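Local atomic coordinates of aminomethyltransferase (Bartonella henselae, PDB entry 3GIR), a protein that belongs to the aminomethyltransferase family and carries a C-terminal beta-barrel domain. Residues L313-L327 and V367-H381. Sequence-based numbering, arbitrary orientation.
Sequences LKPQTRQPIRAGAVL and VFTELRGKKIALSVH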
ATOM      1  N   LEU A 313       5.730  -8.700  14.350  1.00 15.92           N
ATOM      2  CA  LEU A 313       6.711  -9.569  14.972  1.00 15.44           C
ATOM      3  C   LEU A 313       8.002  -8.821  15.204  1.00 17.66           C
ATOM      4  O   LEU A 313       8.511  -8.178  14.298  1.00 18.41           O
ATOM      5  CB  LEU A 313       6.986 -10.809  14.053  1.00 15.98           C
ATOM      6  CG  LEU A 313       5.805 -11.733  13.848  1.00 16.18           C
ATOM      7  CD1 LEU A 313       6.046 -12.693  12.595  1.00 16.94           C
ATOM      8  CD2 LEU A 313       5.474 -12.556  15.095  1.00 16.27           C
ATOM      9  N   LYS A 314       8.568  -8.960  16.395  1.00 16.57           N
ATOM     10  CA  LYS A 314       9.851  -8.346  16.739  1.00 17.72           C
ATOM     11  C   LYS A 314      10.879  -9.411  16.980  1.00 18.90           C
ATOM     12  O   LYS A 314      10.880 -10.096  17.971  1.00 18.52           O
ATOM     13  CB  LYS A 314       9.714  -7.404  17.953  1.00 18.36           C
ATOM     14  CG  LYS A 314      10.952  -6.703  18.331  1.00 21.05           C
ATOM     15  CD  LYS A 314      10.829  -5.861  19.656  1.00 25.81           C
ATOM     16  CE  LYS A 314      12.209  -5.310  20.069  1.00 32.71           C
ATOM     17  NZ  LYS A 314      12.082  -4.290  21.202  1.00 38.25           N
ATOM     18  N   PRO A 315      11.801  -9.607  16.020  1.00 18.64           N
ATOM     19  CA  PRO A 315      12.894 -10.561  16.209  1.00 20.72           C
ATOM     20  C   PRO A 315      13.764 -10.172  17.399  1.00 21.56           C
ATOM     21  O   PRO A 315      14.016  -8.989  17.591  1.00 23.28           O
ATOM     22  CB  PRO A 315      13.672 -10.420  14.884  1.00 20.88           C
ATOM     23  CG  PRO A 315      12.756  -9.969  13.958  1.00 21.33           C
ATOM     24  CD  PRO A 315      11.886  -8.953  14.692  1.00 21.21           C
ATOM     25  N   GLN A 316      14.143 -11.154  18.200  1.00 22.88           N
ATOM     26  CA  GLN A 316      15.024 -10.925  19.390  1.00 24.96           C
ATOM     27  C   GLN A 316      16.430 -11.192  18.942  1.00 28.49           C
ATOM     28  O   GLN A 316      17.057 -12.199  19.285  1.00 32.46           O
ATOM     29  CB  GLN A 316      14.627 -11.860  20.501  1.00 24.58           C
ATOM     30  CG  GLN A 316      13.228 -11.578  20.983  1.00 24.95           C
ATOM     31  CD  GLN A 316      12.792 -12.461  22.185  1.00 25.18           C
ATOM     32  OE1 GLN A 316      13.594 -13.194  22.837  1.00 27.95           O
ATOM     33  NE2 GLN A 316      11.507 -12.395  22.453  1.00 27.44           N
ATOM     34  N   THR A 317      16.885 -10.322  18.084  1.00 31.66           N
ATOM     35  CA  THR A 317      18.200 -10.479  17.464  1.00 33.56           C
ATOM     36  C   THR A 317      18.398  -9.157  16.747  1.00 35.19           C
ATOM     37  O   THR A 317      17.426  -8.414  16.537  1.00 34.21           O
ATOM     38  CB  THR A 317      18.323 -11.693  16.526  1.00 34.46           C
ATOM     39  OG1 THR A 317      19.523 -11.510  15.763  1.00 39.44           O
ATOM     40  CG2 THR A 317      17.137 -11.826  15.480  1.00 32.39           C
ATOM     41  N   ARG A 318      19.654  -8.826  16.431  1.00 36.27           N
ATOM     42  CA  ARG A 318      19.939  -7.592  15.706  1.00 37.58           C
ATOM     43  C   ARG A 318      19.864  -7.824  14.211  1.00 36.25           C
ATOM     44  O   ARG A 318      19.750  -6.854  13.426  1.00 36.85           O
ATOM     45  CB  ARG A 318      21.316  -7.032  16.110  1.00 39.32           C
ATOM     46  CG  ARG A 318      21.336  -6.289  17.466  1.00 43.47           C
ATOM     47  CD  ARG A 318      22.740  -6.442  18.140  1.00 50.69           C
ATOM     48  NE  ARG A 318      22.779  -5.895  19.498  1.00 57.04           N
ATOM     49  CZ  ARG A 318      22.217  -6.459  20.572  1.00 60.93           C
ATOM     50  NH1 ARG A 318      21.568  -7.622  20.476  1.00 62.10           N
ATOM     51  NH2 ARG A 318      22.306  -5.852  21.755  1.00 62.18           N
ATOM     52  N   GLN A 319      19.922  -9.104  13.813  1.00 34.10           N
ATOM     53  CA  GLN A 319      19.856  -9.466  12.395  1.00 34.71           C
ATOM     54  C   GLN A 319      18.414  -9.707  11.898  1.00 30.88           C
ATOM     55  O   GLN A 319      17.667 -10.445  12.517  1.00 30.05           O
ATOM     56  CB  GLN A 319      20.753 -10.674  12.147  1.00 35.27           C
ATOM     57  CG  GLN A 319      22.225 -10.339  12.506  1.00 38.52           C
ATOM     58  CD  GLN A 319      22.764  -9.040  11.821  1.00 44.36           C
ATOM     59  OE1 GLN A 319      22.611  -8.849  10.603  1.00 47.76           O
ATOM     60  NE2 GLN A 319      23.391  -8.150  12.619  1.00 46.70           N
ATOM     61  N   PRO A 320      18.015  -9.037  10.798  1.00 28.63           N
ATOM     62  CA  PRO A 320      16.623  -9.265  10.351  1.00 28.16           C
ATOM     63  C   PRO A 320      16.280 -10.732  10.040  1.00 26.98           C
ATOM     64  O   PRO A 320      17.117 -11.493   9.567  1.00 28.14           O
ATOM     65  CB  PRO A 320      16.519  -8.422   9.070  1.00 29.41           C
ATOM     66  CG  PRO A 320      17.540  -7.336   9.248  1.00 28.78           C
ATOM     67  CD  PRO A 320      18.626  -7.873  10.107  1.00 29.44           C
ATOM     68  N   ILE A 321      15.012 -11.056  10.240  1.00 23.96           N
ATOM     69  CA  ILE A 321      14.410 -12.256   9.793  1.00 23.94           C
ATOM     70  C   ILE A 321      13.558 -11.825   8.623  1.00 24.13           C
ATOM     71  O   ILE A 321      12.763 -10.909   8.746  1.00 24.26           O
ATOM     72  CB  ILE A 321      13.518 -12.876  10.947  1.00 22.45           C
ATOM     73  CG1 ILE A 321      14.431 -13.229  12.143  1.00 24.10           C
ATOM     74  CG2 ILE A 321      12.764 -14.045  10.477  1.00 20.50           C
ATOM     75  CD1 ILE A 321      13.706 -13.748  13.344  1.00 25.34           C
ATOM     76  N   ARG A 322      13.709 -12.533   7.504  1.00 23.14           N
ATOM     77  CA  ARG A 322      13.086 -12.201   6.235  1.00 23.49           C
ATOM     78  C   ARG A 322      11.808 -12.939   5.902  1.00 20.68           C
ATOM     79  O   ARG A 322      11.495 -13.997   6.434  1.00 22.20           O
ATOM     80  CB  ARG A 322      14.113 -12.500   5.098  1.00 26.53           C
ATOM     81  CG  ARG A 322      15.511 -11.870   5.331  1.00 32.30           C
ATOM     82  CD  ARG A 322      15.431 -10.380   5.435  1.00 37.26           C
ATOM     83  NE  ARG A 322      14.988  -9.793   4.173  1.00 45.03           N
ATOM     84  CZ  ARG A 322      15.773  -9.444   3.156  1.00 49.86           C
ATOM     85  NH1 ARG A 322      17.091  -9.597   3.243  1.00 53.75           N
ATOM     86  NH2 ARG A 322      15.221  -8.915   2.045  1.00 49.94           N
ATOM     87  N   ALA A 323      11.069 -12.383   4.942  1.00 20.78           N
ATOM     88  CA  ALA A 323       9.905 -13.026   4.389  1.00 20.06           C
ATOM     89  C   ALA A 323      10.198 -14.483   4.049  1.00 20.07           C
ATOM     90  O   ALA A 323      11.252 -14.799   3.437  1.00 21.14           O
ATOM     91  CB  ALA A 323       9.514 -12.234   3.140  1.00 21.34           C
ATOM     92  N   GLY A 324       9.271 -15.357   4.394  1.00 20.05           N
ATOM     93  CA  GLY A 324       9.352 -16.791   4.166  1.00 20.10           C
ATOM     94  C   GLY A 324       9.886 -17.620   5.329  1.00 20.21           C
ATOM     95  O   GLY A 324       9.717 -18.849   5.352  1.00 23.38           O
ATOM     96  N   ALA A 325      10.486 -16.960   6.318  1.00 19.96           N
ATOM     97  CA  ALA A 325      10.900 -17.664   7.533  1.00 19.26           C
ATOM     98  C   ALA A 325       9.725 -18.412   8.200  1.00 19.99           C
ATOM     99  O   ALA A 325       8.682 -17.798   8.497  1.00 19.73           O
ATOM    100  CB  ALA A 325      11.501 -16.677   8.493  1.00 18.51           C
ATOM    101  N   VAL A 326       9.911 -19.696   8.493  1.00 17.99           N
ATOM    102  CA  VAL A 326       8.851 -20.488   9.044  1.00 18.85           C
ATOM    103  C   VAL A 326       8.770 -20.238  10.569  1.00 18.52           C
ATOM    104  O   VAL A 326       9.790 -20.154  11.223  1.00 19.07           O
ATOM    105  CB  VAL A 326       9.074 -22.010   8.763  1.00 20.50           C
ATOM    106  CG1 VAL A 326       7.986 -22.783   9.418  1.00 20.52           C
ATOM    107  CG2 VAL A 326       9.142 -22.229   7.237  1.00 22.82           C
ATOM    108  N   LEU A 327       7.558 -20.125  11.112  1.00 16.13           N
ATOM    109  CA  LEU A 327       7.360 -19.907  12.565  1.00 17.75           C
ATOM    110  C   LEU A 327       6.855 -21.168  13.235  1.00 16.79           C
ATOM    111  O   LEU A 327       5.996 -21.861  12.707  1.00 17.62           O
ATOM    112  CB  LEU A 327       6.348 -18.817  12.797  1.00 16.02           C
ATOM    113  CG  LEU A 327       6.739 -17.439  12.320  1.00 18.34           C
ATOM    114  CD1 LEU A 327       5.596 -16.386  12.479  1.00 17.34           C
ATOM    115  CD2 LEU A 327       8.060 -16.930  12.933  1.00 19.17           C
ATOM    116  N   VAL A 367       7.287 -16.757  19.635  1.00 18.13           N
ATOM    117  CA  VAL A 367       7.302 -17.740  18.553  1.00 16.78           C
ATOM    118  C   VAL A 367       8.734 -17.862  18.117  1.00 17.33           C
ATOM    119  O   VAL A 367       9.585 -17.088  18.508  1.00 18.53           O
ATOM    120  CB  VAL A 367       6.352 -17.401  17.389  1.00 17.74           C
ATOM    121  CG1 VAL A 367       4.867 -17.308  17.870  1.00 18.36           C
ATOM    122  CG2 VAL A 367       6.711 -16.090  16.695  1.00 17.39           C
ATOM    123  N   PHE A 368       8.998 -18.865  17.295  1.00 17.57           N
ATOM    124  CA  PHE A 368      10.395 -19.165  16.969  1.00 18.97           C
ATOM    125  C   PHE A 368      10.581 -19.469  15.491  1.00 18.56           C
ATOM    126  O   PHE A 368       9.690 -19.900  14.796  1.00 19.54           O
ATOM    127  CB  PHE A 368      10.850 -20.413  17.794  1.00 19.86           C
ATOM    128  CG  PHE A 368      10.634 -20.260  19.271  1.00 19.22           C
ATOM    129  CD1 PHE A 368      11.604 -19.684  20.029  1.00 22.41           C
ATOM    130  CD2 PHE A 368       9.395 -20.573  19.847  1.00 18.69           C
ATOM    131  CE1 PHE A 368      11.393 -19.441  21.387  1.00 22.81           C
ATOM    132  CE2 PHE A 368       9.154 -20.276  21.201  1.00 20.56           C
ATOM    133  CZ  PHE A 368      10.159 -19.752  21.940  1.00 18.78           C
ATOM    134  N   THR A 369      11.799 -19.195  15.066  1.00 19.62           N
ATOM    135  CA  THR A 369      12.271 -19.661  13.709  1.00 20.83           C
ATOM    136  C   THR A 369      13.650 -20.282  13.846  1.00 21.51           C
ATOM    137  O   THR A 369      14.231 -20.332  14.914  1.00 22.91           O
ATOM    138  CB  THR A 369      12.237 -18.486  12.713  1.00 21.10           C
ATOM    139  OG1 THR A 369      12.291 -18.999  11.379  1.00 23.11           O
ATOM    140  CG2 THR A 369      13.345 -17.559  12.920  1.00 20.93           C
ATOM    141  N   GLU A 370      14.165 -20.842  12.767  1.00 21.58           N
ATOM    142  CA  GLU A 370      15.436 -21.496  12.829  1.00 22.99           C
ATOM    143  C   GLU A 370      16.452 -20.732  11.976  1.00 22.33           C
ATOM    144  O   GLU A 370      16.162 -20.398  10.829  1.00 24.86           O
ATOM    145  CB  GLU A 370      15.294 -22.882  12.277  1.00 25.27           C
ATOM    146  CG  GLU A 370      14.613 -23.870  13.151  1.00 32.25           C
ATOM    147  CD  GLU A 370      15.394 -24.320  14.417  1.00 41.54           C
ATOM    148  OE1 GLU A 370      16.600 -24.769  14.317  1.00 47.61           O
ATOM    149  OE2 GLU A 370      14.753 -24.251  15.514  1.00 45.99           O
ATOM    150  N   LEU A 371      17.638 -20.533  12.510  1.00 22.35           N
ATOM    151  CA  LEU A 371      18.729 -19.907  11.741  1.00 23.40           C
ATOM    152  C   LEU A 371      20.018 -20.650  12.025  1.00 23.48           C
ATOM    153  O   LEU A 371      20.375 -20.813  13.175  1.00 23.30           O
ATOM    154  CB  LEU A 371      18.880 -18.461  12.144  1.00 23.49           C
ATOM    155  CG  LEU A 371      20.048 -17.666  11.569  1.00 25.77           C
ATOM    156  CD1 LEU A 371      19.933 -17.525  10.044  1.00 27.07           C
ATOM    157  CD2 LEU A 371      20.188 -16.249  12.235  1.00 29.42           C
ATOM    158  N   ARG A 372      20.657 -21.181  10.966  1.00 23.63           N
ATOM    159  CA  ARG A 372      21.910 -21.981  11.102  1.00 24.34           C
ATOM    160  C   ARG A 372      21.744 -23.068  12.133  1.00 24.24           C
ATOM    161  O   ARG A 372      22.615 -23.314  12.969  1.00 25.93           O
ATOM    162  CB  ARG A 372      23.113 -21.121  11.376  1.00 24.76           C
ATOM    163  CG  ARG A 372      23.333 -20.028  10.410  1.00 24.61           C
ATOM    164  CD  ARG A 372      24.530 -19.219  10.716  1.00 26.15           C
ATOM    165  NE  ARG A 372      24.398 -18.452  11.933  1.00 30.27           N
ATOM    166  CZ  ARG A 372      23.907 -17.222  11.980  1.00 31.28           C
ATOM    167  NH1 ARG A 372      23.543 -16.596  10.863  1.00 30.83           N
ATOM    168  NH2 ARG A 372      23.830 -16.605  13.146  1.00 34.45           N
ATOM    169  N   GLY A 373      20.581 -23.689  12.119  1.00 24.64           N
ATOM    170  CA  GLY A 373      20.262 -24.772  13.001  1.00 26.18           C
ATOM    171  C   GLY A 373      20.046 -24.400  14.452  1.00 27.48           C
ATOM    172  O   GLY A 373      20.046 -25.282  15.299  1.00 29.80           O
ATOM    173  N   LYS A 374      19.922 -23.103  14.748  1.00 27.81           N
ATOM    174  CA  LYS A 374      19.623 -22.632  16.114  1.00 28.87           C
ATOM    175  C   LYS A 374      18.221 -22.015  16.133  1.00 28.58           C
ATOM    176  O   LYS A 374      17.788 -21.376  15.195  1.00 26.98           O
ATOM    177  CB  LYS A 374      20.601 -21.554  16.519  1.00 30.47           C
ATOM    178  CG  LYS A 374      22.012 -22.021  16.881  1.00 35.66           C
ATOM    179  CD  LYS A 374      22.698 -20.995  17.779  1.00 39.80           C
ATOM    180  CE  LYS A 374      24.112 -21.451  18.213  1.00 42.15           C
ATOM    181  NZ  LYS A 374      24.984 -20.251  18.653  1.00 43.49           N
ATOM    182  N   LYS A 375      17.534 -22.203  17.236  1.00 27.24           N
ATOM    183  CA  LYS A 375      16.217 -21.661  17.422  1.00 27.05           C
ATOM    184  C   LYS A 375      16.333 -20.179  17.838  1.00 25.81           C
ATOM    185  O   LYS A 375      17.173 -19.805  18.686  1.00 27.19           O
ATOM    186  CB  LYS A 375      15.521 -22.563  18.446  1.00 28.66           C
ATOM    187  CG  LYS A 375      14.090 -22.369  18.643  1.00 34.98           C
ATOM    188  CD  LYS A 375      13.488 -23.497  19.563  1.00 42.04           C
ATOM    189  CE  LYS A 375      13.195 -23.032  21.031  1.00 44.68           C
ATOM    190  NZ  LYS A 375      11.971 -23.602  21.746  1.00 45.60           N
ATOM    191  N   ILE A 376      15.599 -19.301  17.147  1.00 23.74           N
ATOM    192  CA  ILE A 376      15.650 -17.861  17.326  1.00 24.66           C
ATOM    193  C   ILE A 376      14.253 -17.384  17.747  1.00 22.68           C
ATOM    194  O   ILE A 376      13.264 -17.766  17.112  1.00 22.21           O
ATOM    195  CB  ILE A 376      15.950 -17.069  16.005  1.00 25.80           C
ATOM    196  CG1 ILE A 376      17.394 -17.257  15.577  1.00 32.23           C
ATOM    197  CG2 ILE A 376      15.692 -15.516  16.188  1.00 29.27           C
ATOM    198  CD1 ILE A 376      18.242 -17.670  16.681  1.00 31.36           C
ATOM    199  N   ALA A 377      14.155 -16.530  18.762  1.00 21.44           N
ATOM    200  CA  ALA A 377      12.839 -16.113  19.259  1.00 20.69           C
ATOM    201  C   ALA A 377      12.384 -14.821  18.585  1.00 18.58           C
ATOM    202  O   ALA A 377      13.201 -13.951  18.250  1.00 20.55           O
ATOM    203  CB  ALA A 377      12.886 -15.922  20.813  1.00 21.52           C
ATOM    204  N   LEU A 378      11.108 -14.701  18.328  1.00 17.72           N
ATOM    205  CA  LEU A 378      10.457 -13.425  17.950  1.00 17.74           C
ATOM    206  C   LEU A 378       9.306 -13.212  18.963  1.00 19.22           C
ATOM    207  O   LEU A 378       8.762 -14.194  19.457  1.00 21.20           O
ATOM    208  CB  LEU A 378       9.769 -13.495  16.607  1.00 18.68           C
ATOM    209  CG  LEU A 378      10.675 -13.882  15.410  1.00 18.34           C
ATOM    210  CD1 LEU A 378      10.875 -15.430  15.263  1.00 19.50           C
ATOM    211  CD2 LEU A 378      10.181 -13.234  14.144  1.00 17.10           C
ATOM    212  N   SER A 379       8.905 -11.974  19.226  1.00 18.90           N
ATOM    213  CA  SER A 379       7.708 -11.797  20.012  0.50 17.08           C
ATOM    214  C   SER A 379       6.653 -11.080  19.176  1.00 16.77           C
ATOM    215  O   SER A 379       6.945 -10.161  18.362  1.00 18.74           O
ATOM    216  CB  SER A 379       8.049 -11.014  21.300  0.50 17.44           C
ATOM    217  OG  SER A 379       8.610  -9.738  20.988  0.50 15.00           O
ATOM    218  N   VAL A 380       5.421 -11.466  19.387  1.00 16.41           N
ATOM    219  CA  VAL A 380       4.326 -10.810  18.719  1.00 16.75           C
ATOM    220  C   VAL A 380       4.274  -9.376  19.252  1.00 19.33           C
ATOM    221  O   VAL A 380       4.443  -9.131  20.424  1.00 20.03           O
ATOM    222  CB  VAL A 380       2.986 -11.527  18.999  1.00 15.88           C
ATOM    223  CG1 VAL A 380       1.773 -10.656  18.535  1.00 20.22           C
ATOM    224  CG2 VAL A 380       2.990 -12.971  18.410  1.00 18.89           C
ATOM    225  N   HIS A 381       4.141  -8.400  18.357  1.00 17.41           N
ATOM    226  CA  HIS A 381       4.388  -6.991  18.649  1.00 19.09           C
ATOM    227  C   HIS A 381       3.257  -6.172  18.045  1.00 19.31           C
ATOM    228  O   HIS A 381       2.753  -6.446  16.964  1.00 17.92           O
ATOM    229  CB  HIS A 381       5.737  -6.516  18.115  1.00 18.00           C
ATOM    230  CG  HIS A 381       6.216  -5.191  18.635  1.00 21.51           C
ATOM    231  ND1 HIS A 381       5.718  -3.969  18.194  1.00 22.89           N
ATOM    232  CD2 HIS A 381       7.187  -4.901  19.522  1.00 24.62           C
ATOM    233  CE1 HIS A 381       6.353  -2.995  18.830  1.00 22.64           C
ATOM    234  NE2 HIS A 381       7.245  -3.528  19.641  1.00 25.52           N
TER
HETATM  235  O   HOH W   1       9.255  -2.513  21.227  1.00 35.39           O
HETATM  236  O   HOH W   2      16.414 -15.346  20.075  1.00 34.07           O
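Leu378 and Ile321 meet tip to tip inside the C-terminal barrel domain, with Ile321 CD1 3.7 Å from Leu378 CD2. Here strand 313-315 pairs antiparallel with the second arm of the beta hairpin 367-381. The chain from Thr317 to Ala325 loops over the hairpin and leads into strand 326-327. Leu378 CG lies anti to its carbonyl carbon (chi1 -58°), and its two methyls part from there. CD2 turns to Leu313 CB and the ring of Pro315. CD1 meets Leu327 CD2 at 4.0 Å, the two leucines crossing at about a right angle. Val367 CG2 touches the CD2 methyls of both Leu313 and Leu327. Val338 of the adjoining strand 334-344 and Val356 of strand 349-356 also touch Leu327.

The other face of the sheet is more polar. The extended Lys314 chain crosses the His381 ring obliquely, its CD 3.8 Å from His381 CD2. A water in the ring plane binds His381 NE2 and, weakly, Lys314 NZ. Phe385 stacks on the same ring. Gln316 sets a face of its amide over Ala377 CB, with OE1 3.5 Å away.

Backbone bonds join Lys314 N to Ser379 O and Ser379 N to Lys314 O. At the hairpin's outer strand, Thr369 OG1 stands anti to the backbone N (chi1 -163°). It donates to Val326 O at 2.8 Å, tilted 25° from the carbonyl plane.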